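Long-range contact in 2,3-dehydroadipyl-CoA hydratase (Escherichia coli, PDB 4FZW), which catalyses the reversible hydration of 2,3-dehydroadipyl-CoA to 3-hydroxyadipyl-CoA in the degradation of phenylacetate: residues 147-151 against 173-177. Residues are numbered along the deposited sequence; the frame is centred on the assembly and turned at random.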
ATOM      1  N   LEU B 147      18.156   1.364   2.284  1.00 32.64           N
ATOM      2  CA  LEU B 147      19.188   1.508   1.274  1.00 35.99           C
ATOM      3  C   LEU B 147      18.617   1.430  -0.149  1.00 38.72           C
ATOM      4  O   LEU B 147      18.916   2.284  -1.009  1.00 38.74           O
ATOM      5  CB  LEU B 147      20.309   0.476   1.489  1.00 34.49           C
ATOM      6  CG  LEU B 147      21.544   0.605   0.582  1.00 34.11           C
ATOM      7  CD1 LEU B 147      22.083   2.041   0.558  1.00 27.92           C
ATOM      8  CD2 LEU B 147      22.627  -0.361   1.006  1.00 31.35           C
ATOM      9  N   ILE B 148      17.778   0.426  -0.390  1.00 34.74           N
ATOM     10  CA  ILE B 148      17.230   0.226  -1.730  1.00 36.82           C
ATOM     11  C   ILE B 148      16.331   1.403  -2.114  1.00 35.74           C
ATOM     12  O   ILE B 148      16.259   1.795  -3.273  1.00 36.21           O
ATOM     13  CB  ILE B 148      16.497  -1.133  -1.841  1.00 33.31           C
ATOM     14  CG1 ILE B 148      15.993  -1.380  -3.259  1.00 34.37           C
ATOM     15  CG2 ILE B 148      15.387  -1.223  -0.828  1.00 32.27           C
ATOM     16  CD1 ILE B 148      15.733  -2.855  -3.544  1.00 37.15           C
ATOM     17  N   ARG B 149      15.672   1.984  -1.118  1.00 37.97           N
ATOM     18  CA  ARG B 149      14.789   3.120  -1.348  1.00 39.66           C
ATOM     19  C   ARG B 149      15.538   4.361  -1.835  1.00 40.21           C
ATOM     20  O   ARG B 149      14.945   5.247  -2.447  1.00 45.90           O
ATOM     21  CB  ARG B 149      13.920   3.412  -0.097  1.00 34.54           C
ATOM     22  CG  ARG B 149      12.708   2.490  -0.008  1.00 36.12           C
ATOM     23  CD  ARG B 149      11.850   2.748   1.235  1.00 37.12           C
ATOM     24  NE  ARG B 149      10.607   1.975   1.211  1.00 40.01           N
ATOM     25  CZ  ARG B 149      10.508   0.690   1.550  1.00 44.62           C
ATOM     26  NH1 ARG B 149      11.579   0.014   1.952  1.00 40.88           N
ATOM     27  NH2 ARG B 149       9.336   0.072   1.488  1.00 43.75           N
ATOM     28  N   SER B 150      16.841   4.430  -1.585  1.00 40.06           N
ATOM     29  CA  SER B 150      17.588   5.626  -1.975  1.00 41.89           C
ATOM     30  C   SER B 150      18.729   5.398  -2.969  1.00 38.41           C
ATOM     31  O   SER B 150      19.238   6.355  -3.494  1.00 39.76           O
ATOM     32  CB  SER B 150      18.105   6.376  -0.745  1.00 46.60           C
ATOM     33  OG  SER B 150      19.136   5.657  -0.096  1.00 47.84           O
ATOM     34  N   VAL B 151      19.124   4.151  -3.227  1.00 38.54           N
ATOM     35  CA  VAL B 151      20.179   3.878  -4.218  1.00 34.86           C
ATOM     36  C   VAL B 151      19.823   2.852  -5.308  1.00 38.57           C
ATOM     37  O   VAL B 151      20.669   2.499  -6.125  1.00 33.48           O
ATOM     38  CB  VAL B 151      21.527   3.473  -3.558  1.00 30.23           C
ATOM     39  CG1 VAL B 151      21.797   4.324  -2.340  1.00 33.24           C
ATOM     40  CG2 VAL B 151      21.572   1.994  -3.234  1.00 34.55           C
ATOM     41  N   GLN B 173      26.877   9.798  -5.486  1.00 37.70           N
ATOM     42  CA  GLN B 173      26.391   9.590  -6.847  1.00 36.05           C
ATOM     43  C   GLN B 173      25.163   8.692  -6.827  1.00 40.04           C
ATOM     44  O   GLN B 173      24.216   8.869  -7.600  1.00 41.76           O
ATOM     45  CB  GLN B 173      27.479   8.960  -7.718  1.00 38.15           C
ATOM     46  N   ALA B 174      25.183   7.734  -5.909  1.00 36.71           N
ATOM     47  CA  ALA B 174      24.103   6.784  -5.768  1.00 34.12           C
ATOM     48  C   ALA B 174      22.967   7.418  -4.970  1.00 34.49           C
ATOM     49  O   ALA B 174      21.865   6.901  -4.966  1.00 31.95           O
ATOM     50  CB  ALA B 174      24.608   5.491  -5.091  1.00 32.64           C
ATOM     51  N   GLY B 175      23.233   8.545  -4.307  1.00 37.75           N
ATOM     52  CA  GLY B 175      22.200   9.221  -3.541  1.00 29.85           C
ATOM     53  C   GLY B 175      22.005   8.725  -2.115  1.00 33.01           C
ATOM     54  O   GLY B 175      20.997   9.027  -1.483  1.00 37.06           O
ATOM     55  N   LEU B 176      22.968   7.964  -1.603  1.00 35.70           N
ATOM     56  CA  LEU B 176      22.977   7.543  -0.191  1.00 35.28           C
ATOM     57  C   LEU B 176      23.382   8.743   0.680  1.00 34.25           C
ATOM     58  O   LEU B 176      22.950   8.896   1.813  1.00 36.58           O
ATOM     59  CB  LEU B 176      23.931   6.331   0.018  1.00 32.94           C
ATOM     60  CG  LEU B 176      23.965   5.501   1.326  1.00 31.44           C
ATOM     61  CD1 LEU B 176      25.006   4.416   1.245  1.00 31.94           C
ATOM     62  CD2 LEU B 176      24.231   6.328   2.573  1.00 33.94           C
ATOM     63  N   VAL B 177      24.196   9.617   0.105  1.00 38.95           N
ATOM     64  CA  VAL B 177      24.752  10.783   0.798  1.00 38.27           C
ATOM     65  C   VAL B 177      24.473  11.996  -0.077  1.00 35.78           C
ATOM     66  O   VAL B 177      24.328  11.870  -1.280  1.00 38.50           O
ATOM     67  CB  VAL B 177      26.283  10.590   1.003  1.00 38.90           C
ATOM     68  CG1 VAL B 177      26.976  11.895   1.298  1.00 42.11           C
ATOM     69  CG2 VAL B 177      26.543   9.563   2.100  1.00 35.81           C
TER
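Val151 and Leu176 bury the largest areas in this contact, lying side by side with their side chains pointing the same way. The methyl CG1 of Val151 rests alongside the first side-chain carbon of Leu176, 3.8 Å from its CB. Val151 also meets Ala174, CB to CB at 4.0 Å, and its CG1 reaches the Ala174 methyl as well. With chi1 of -41° this CG1 branch stands anti to the carbonyl carbon of Val151, which leaves it in reach of both Ala174 and Leu176.

Leu176 is fully extended, CG anti to the backbone N and chi2 -179°, and its CD1 meets CD1 of Leu147 at 3.8 Å where the two leucines cross at a slant. One helical turn, Leu147 and Val151, thus offers two apolar side chains to Leu176, which also packs on Phe128 of strand 127-129.

No hydrogen bond spans the two segments. The carbonyl of Ala174 is directed at the helix backbone, and its O lies 3.5 Å from CA of Val151 in a CA-H...O contact with an angle of 145° at the hydrogen. Gly175, with positive phi, turns the chain out of the helical path after helix 168-173, at backbone angles where a side chain would press on the carbonyl O of Ala174.

The contact thus packs the loop leading from helix 168-173 to strand 180-181, the last strand of the main sheet in this chain, against the first turn of helix 146-162 in this crotonase-fold subunit.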